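Local coordinates for thioredoxin family protein (Streptococcus pneumoniae, PDB 2YP6), which probably acts as a surface-exposed thioredoxin-fold lipoprotein oxidoreductase that helps the pneumococcus resist extracellular oxidative stress, at residues Pro122-Phe125 and Gln126-Tyr130; Leu157-Ser160 and Gln161-Gly165. One frame throughout, in Å; residues are numbered along the deposited sequence.

Interaction 1: Pro122-Phe125 and Gln126-Tyr130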
loop_
_atom_site.group_PDB
_atom_site.type_symbol
_atom_site.label_atom_id
_atom_site.label_comp_id
_atom_site.label_asym_id
_atom_site.label_seq_id
_atom_site.Cartn_x
_atom_site.Cartn_y
_atom_site.Cartn_z
ATOM N N PRO A 122 8.649 -0.896 -13.430
ATOM C CA PRO A 122 8.368 -2.334 -13.423
ATOM C C PRO A 122 9.602 -3.187 -13.674
ATOM O O PRO A 122 9.714 -4.256 -13.069
ATOM C CB PRO A 122 7.298 -2.511 -14.510
ATOM C CG PRO A 122 7.193 -1.220 -15.227
ATOM C CD PRO A 122 7.860 -0.160 -14.434
ATOM N N GLN A 123 10.524 -2.707 -14.501
ATOM C CA GLN A 123 11.766 -3.411 -14.762
ATOM C C GLN A 123 12.573 -3.524 -13.469
ATOM O O GLN A 123 13.039 -4.610 -13.094
ATOM C CB GLN A 123 12.577 -2.684 -15.857
ATOM C CG GLN A 123 14.052 -3.117 -15.918
ATOM C CD GLN A 123 14.863 -2.411 -17.020
ATOM O OE1 GLN A 123 14.488 -1.342 -17.512
ATOM N NE2 GLN A 123 15.985 -3.017 -17.399
ATOM N N TRP A 124 12.719 -2.405 -12.772
ATOM C CA TRP A 124 13.418 -2.388 -11.494
ATOM C C TRP A 124 12.752 -3.339 -10.467
ATOM O O TRP A 124 13.430 -4.092 -9.773
ATOM C CB TRP A 124 13.436 -0.957 -10.938
ATOM C CG TRP A 124 14.018 -0.885 -9.573
ATOM C CD1 TRP A 124 15.341 -0.818 -9.257
ATOM C CD2 TRP A 124 13.307 -0.899 -8.323
ATOM N NE1 TRP A 124 15.495 -0.776 -7.893
ATOM C CE2 TRP A 124 14.269 -0.832 -7.298
ATOM C CE3 TRP A 124 11.956 -0.956 -7.972
ATOM C CZ2 TRP A 124 13.925 -0.835 -5.951
ATOM C CZ3 TRP A 124 11.622 -0.940 -6.640
ATOM C CH2 TRP A 124 12.602 -0.876 -5.645
ATOM N N PHE A 125 11.429 -3.291 -10.389
ATOM C CA PHE A 125 10.666 -4.075 -9.418
ATOM C C PHE A 125 10.957 -5.559 -9.618
ATOM O O PHE A 125 11.258 -6.294 -8.674
ATOM C CB PHE A 125 9.180 -3.774 -9.630
ATOM C CG PHE A 125 8.261 -4.350 -8.591
ATOM C CD1 PHE A 125 8.090 -3.730 -7.376
ATOM C CD2 PHE A 125 7.539 -5.486 -8.863
ATOM C CE1 PHE A 125 7.223 -4.253 -6.442
ATOM C CE2 PHE A 125 6.681 -6.005 -7.942
ATOM C CZ PHE A 125 6.514 -5.384 -6.737
ATOM N N GLN A 126 10.894 -5.981 -10.871
ATOM C CA GLN A 126 11.121 -7.381 -11.220
ATOM C C GLN A 126 12.551 -7.815 -10.942
ATOM O O GLN A 126 12.784 -8.947 -10.535
ATOM C CB GLN A 126 10.751 -7.618 -12.683
ATOM C CG GLN A 126 11.272 -8.927 -13.232
ATOM C CD GLN A 126 10.412 -9.480 -14.361
ATOM O OE1 GLN A 126 9.492 -8.810 -14.847
ATOM N NE2 GLN A 126 10.701 -10.718 -14.776
ATOM N N GLU A 127 13.504 -6.914 -11.149
ATOM C CA GLU A 127 14.930 -7.212 -10.954
ATOM C C GLU A 127 15.258 -7.428 -9.479
ATOM O O GLU A 127 16.235 -8.091 -9.156
ATOM C CB GLU A 127 15.796 -6.057 -11.443
ATOM C CG GLU A 127 16.063 -5.989 -12.927
ATOM C CD GLU A 127 16.665 -4.646 -13.331
ATOM O OE1 GLU A 127 17.321 -3.995 -12.484
ATOM O OE2 GLU A 127 16.466 -4.232 -14.493
ATOM N N GLN A 128 14.476 -6.820 -8.594
ATOM C CA GLN A 128 14.661 -7.016 -7.157
ATOM C C GLN A 128 14.126 -8.370 -6.707
ATOM O O GLN A 128 14.320 -8.758 -5.563
ATOM C CB GLN A 128 13.953 -5.911 -6.352
ATOM C CG GLN A 128 14.289 -4.470 -6.765
ATOM C CD GLN A 128 15.767 -4.228 -6.979
ATOM O OE1 GLN A 128 16.577 -4.420 -6.078
ATOM N NE2 GLN A 128 16.129 -3.804 -8.194
ATOM N N GLY A 129 13.438 -9.082 -7.597
ATOM C CA GLY A 129 12.757 -10.321 -7.232
ATOM C C GLY A 129 11.380 -10.100 -6.618
ATOM O O GLY A 129 10.778 -11.020 -6.056
ATOM N N TYR A 130 10.862 -8.880 -6.714
ATOM C CA TYR A 130 9.571 -8.591 -6.109
ATOM C C TYR A 130 8.466 -9.078 -7.036
ATOM O O TYR A 130 8.601 -9.041 -8.262
ATOM C CB TYR A 130 9.376 -7.104 -5.805
ATOM C CG TYR A 130 10.433 -6.478 -4.906
ATOM C CD1 TYR A 130 11.195 -7.245 -4.023
ATOM C CD2 TYR A 130 10.682 -5.118 -4.961
ATOM C CE1 TYR A 130 12.167 -6.657 -3.219
ATOM C CE2 TYR A 130 11.637 -4.535 -4.169
ATOM C CZ TYR A 130 12.372 -5.290 -3.306
ATOM O OH TYR A 130 13.324 -4.675 -2.541
#

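Interaction 2: Leu157-Ser160 and Gln161-Gly165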
loop_
_atom_site.group_PDB
_atom_site.type_symbol
_atom_site.label_atom_id
_atom_site.label_comp_id
_atom_site.label_asym_id
_atom_site.label_seq_id
_atom_site.Cartn_x
_atom_site.Cartn_y
_atom_site.Cartn_z
ATOM N N LEU A 157 -3.966 0.694 7.874
ATOM C CA LEU A 157 -4.706 -0.549 7.980
ATOM C C LEU A 157 -6.178 -0.173 8.111
ATOM O O LEU A 157 -6.605 0.422 9.111
ATOM C CB LEU A 157 -4.200 -1.341 9.188
ATOM C CG LEU A 157 -2.697 -1.589 9.289
ATOM C CD1 LEU A 157 -2.387 -2.611 10.389
ATOM C CD2 LEU A 157 -2.123 -2.033 7.962
ATOM N N ILE A 158 -6.924 -0.462 7.053
ATOM C CA ILE A 158 -8.277 0.007 6.868
ATOM C C ILE A 158 -9.223 -1.160 7.176
ATOM O O ILE A 158 -8.974 -2.296 6.795
ATOM C CB ILE A 158 -8.470 0.493 5.395
ATOM C CG1 ILE A 158 -7.490 1.631 5.080
ATOM C CG2 ILE A 158 -9.903 0.923 5.115
ATOM C CD1 ILE A 158 -7.457 1.991 3.621
ATOM N N ASP A 159 -10.289 -0.876 7.919
ATOM C CA ASP A 159 -11.149 -1.940 8.384
ATOM C C ASP A 159 -12.197 -2.327 7.320
ATOM O O ASP A 159 -12.246 -1.732 6.247
ATOM C CB ASP A 159 -11.765 -1.564 9.750
ATOM C CG ASP A 159 -12.865 -0.503 9.669
ATOM O OD1 ASP A 159 -13.433 -0.240 8.590
ATOM O OD2 ASP A 159 -13.225 0.033 10.740
ATOM N N SER A 160 -13.011 -3.338 7.611
ATOM C CA SER A 160 -13.930 -3.879 6.605
ATOM C C SER A 160 -15.024 -2.889 6.271
ATOM O O SER A 160 -15.723 -3.068 5.293
ATOM C CB SER A 160 -14.547 -5.199 7.069
ATOM O OG SER A 160 -15.446 -4.983 8.117
ATOM N N GLN A 161 -15.168 -1.848 7.097
ATOM C CA GLN A 161 -16.170 -0.834 6.869
ATOM C C GLN A 161 -15.604 0.385 6.144
ATOM O O GLN A 161 -16.319 1.366 5.956
ATOM C CB GLN A 161 -16.790 -0.408 8.198
ATOM C CG GLN A 161 -17.293 -1.569 9.057
ATOM C CD GLN A 161 -18.391 -2.365 8.378
ATOM O OE1 GLN A 161 -19.479 -1.858 8.149
ATOM N NE2 GLN A 161 -18.104 -3.622 8.053
ATOM N N GLY A 162 -14.333 0.304 5.740
ATOM C CA GLY A 162 -13.663 1.377 5.022
ATOM C C GLY A 162 -13.101 2.500 5.882
ATOM O O GLY A 162 -12.721 3.543 5.339
ATOM N N LYS A 163 -13.055 2.290 7.206
ATOM C CA LYS A 163 -12.499 3.273 8.139
ATOM C C LYS A 163 -11.050 2.991 8.436
ATOM O O LYS A 163 -10.645 1.839 8.554
ATOM C CB LYS A 163 -13.219 3.241 9.496
ATOM C CG LYS A 163 -14.699 3.168 9.436
ATOM C CD LYS A 163 -15.288 4.347 8.808
ATOM C CE LYS A 163 -16.771 4.345 9.109
ATOM N NZ LYS A 163 -17.394 5.585 8.616
ATOM N N ILE A 164 -10.262 4.038 8.613
ATOM C CA ILE A 164 -8.894 3.844 9.050
ATOM C C ILE A 164 -8.906 3.207 10.451
ATOM O O ILE A 164 -9.477 3.765 11.403
ATOM C CB ILE A 164 -8.102 5.155 9.037
ATOM C CG1 ILE A 164 -7.966 5.658 7.597
ATOM C CG2 ILE A 164 -6.722 4.922 9.675
ATOM C CD1 ILE A 164 -7.311 7.039 7.486
ATOM N N GLY A 165 -8.298 2.036 10.573
ATOM C CA GLY A 165 -8.190 1.357 11.863
ATOM C C GLY A 165 -6.872 1.614 12.560
ATOM O O GLY A 165 -6.852 1.922 13.752
HETATM O O HOH W 1 -11.591 2.158 12.457
#

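Interaction 1: Pro122-Phe125 and Gln126-Tyr130
Trp-124 and Phe-125, in the last turns of helix 120-127, gather into an aromatic cluster with Tyr-130 just beyond it, which turns the edge of its ring toward the faces of both. The pair with Phe-125 is edge-to-face, the planes at 72°; that with Trp-124 is offset, and Tyr-130 CE2 comes to 4.1 Å from Trp-124 CH2. Behind its ring, Tyr-130 CB rests over the centre of the Phe-125 ring, 3.5 Å from Phe-125 CZ, a CH-pi contact. Gln-128 shares the indole face with Tyr-130: a bend at chi2 (-45°) folds its chain back, so that CG lies over the six-membered ring, toward its rim, while the amide stacks over the NE1 side of the five-membered ring, planes 19° apart.

One hydrogen bond holds the Gln-128 amide in this pose: NE2 donates to Trp-124 O at 3.1 Å, while Gln-128 N reaches the same oxygen from the opposite face of the carbonyl plane. Regular helical bonds run from Gln-126 N to Pro-122 O (3.0 Å) and from Glu-127 N to Gln-123 O (3.1 Å).

At the end of the helix the pattern changes. Tyr-130 N bonds Phe-125 O at 3.3 Å and Gly-129 N bonds Gln-126 O; Gly-129 suits this place because at its positive phi any CB would collide with the preceding carbonyl oxygen. Phe-125 leans on Val-135 and Tyr-130 on Met-92, tying the turn to the neighbouring strand and helix. This is a Schellman motif, closing the helix of the beta-alpha-beta unit formed by strand 102-108, helix 120-127 and strand 135-137.

Interaction 2: Leu157-Ser160 and Gln161-Gly165
A tight beta hairpin joins strands 154-158 and 164-169, and its type I turn, Asp-159 to Gly-162, is organised by the carboxylate of Asp-159. The turn itself is closed by Gly-162 N bonding Asp-159 O at 3.0 Å. One carboxylate oxygen then grips two backbone amides: Asp-159 OD1 accepts from Gln-161 N at 2.8 Å, an Asx turn, and from Lys-163 N at 2.9 Å, the two donors coming from opposite faces of the carboxylate plane. With chi1 at 74°, CG sits between the backbone N and the carbonyl carbon, which brings the short side chain back over its own turn. Aspartate suits the place, since its oxygen reaches amides that the bend leaves facing inward. The other oxygen, OD2, is linked through a water to Ile-164 O, and the aliphatic part of Lys-163 runs alongside it, Lys-163 CB lying 3.4 Å from Asp-159 OD2.

Gly-162 has positive phi, a conformation that glycine adopts readily, and makes this the classic type I turn with a G1 bulge; it directs the chain into the last strand of the thioredoxin-fold sheet, where 164-169 is the outermost strand next to 154-158. The two strands are zipped by Asp-159 N to Lys-163 O, 2.8 Å and nearly straight at 173°, and by Gly-165 N to Leu-157 O at 2.8 Å. Between these bonds Ile-158 and Ile-164 form an antiparallel non-hydrogen-bonded pair whose side chains share one face of the sheet; Ile-158 CG2 packs 3.6 Å from Gly-162 C. At the tip, Gln-161 NE2 donates to Ser-160 OG, which also bonds the C-terminal carboxylate of Asn-185. Lys-163 NZ reaches away to a salt bridge with Asp-48.

Interaction 1 comes first along the chain and closes before interaction 2 opens; their centres are 30 Å apart, with nearest atoms about 17 Å from each other, on opposite sides of the chain's centre. Both lie in the one thioredoxin-fold domain, whose mixed sheet carries strands 135-137, 154-158 and 164-169. Interaction 1 ends the helix that leads into strand 135-137. The side chain of Trp-124 lies near the thioredoxin-type CxxC disulfide, Cys-81 to Cys-84, without touching it, and about 13 Å from the bound 3-cyclohexyl-1-propylphosphocholine. The 157-165 hairpin instead meets both modelled ends of the chain, so interaction 1 lies on the side near the redox disulfide and interaction 2 at the far edge of the sheet.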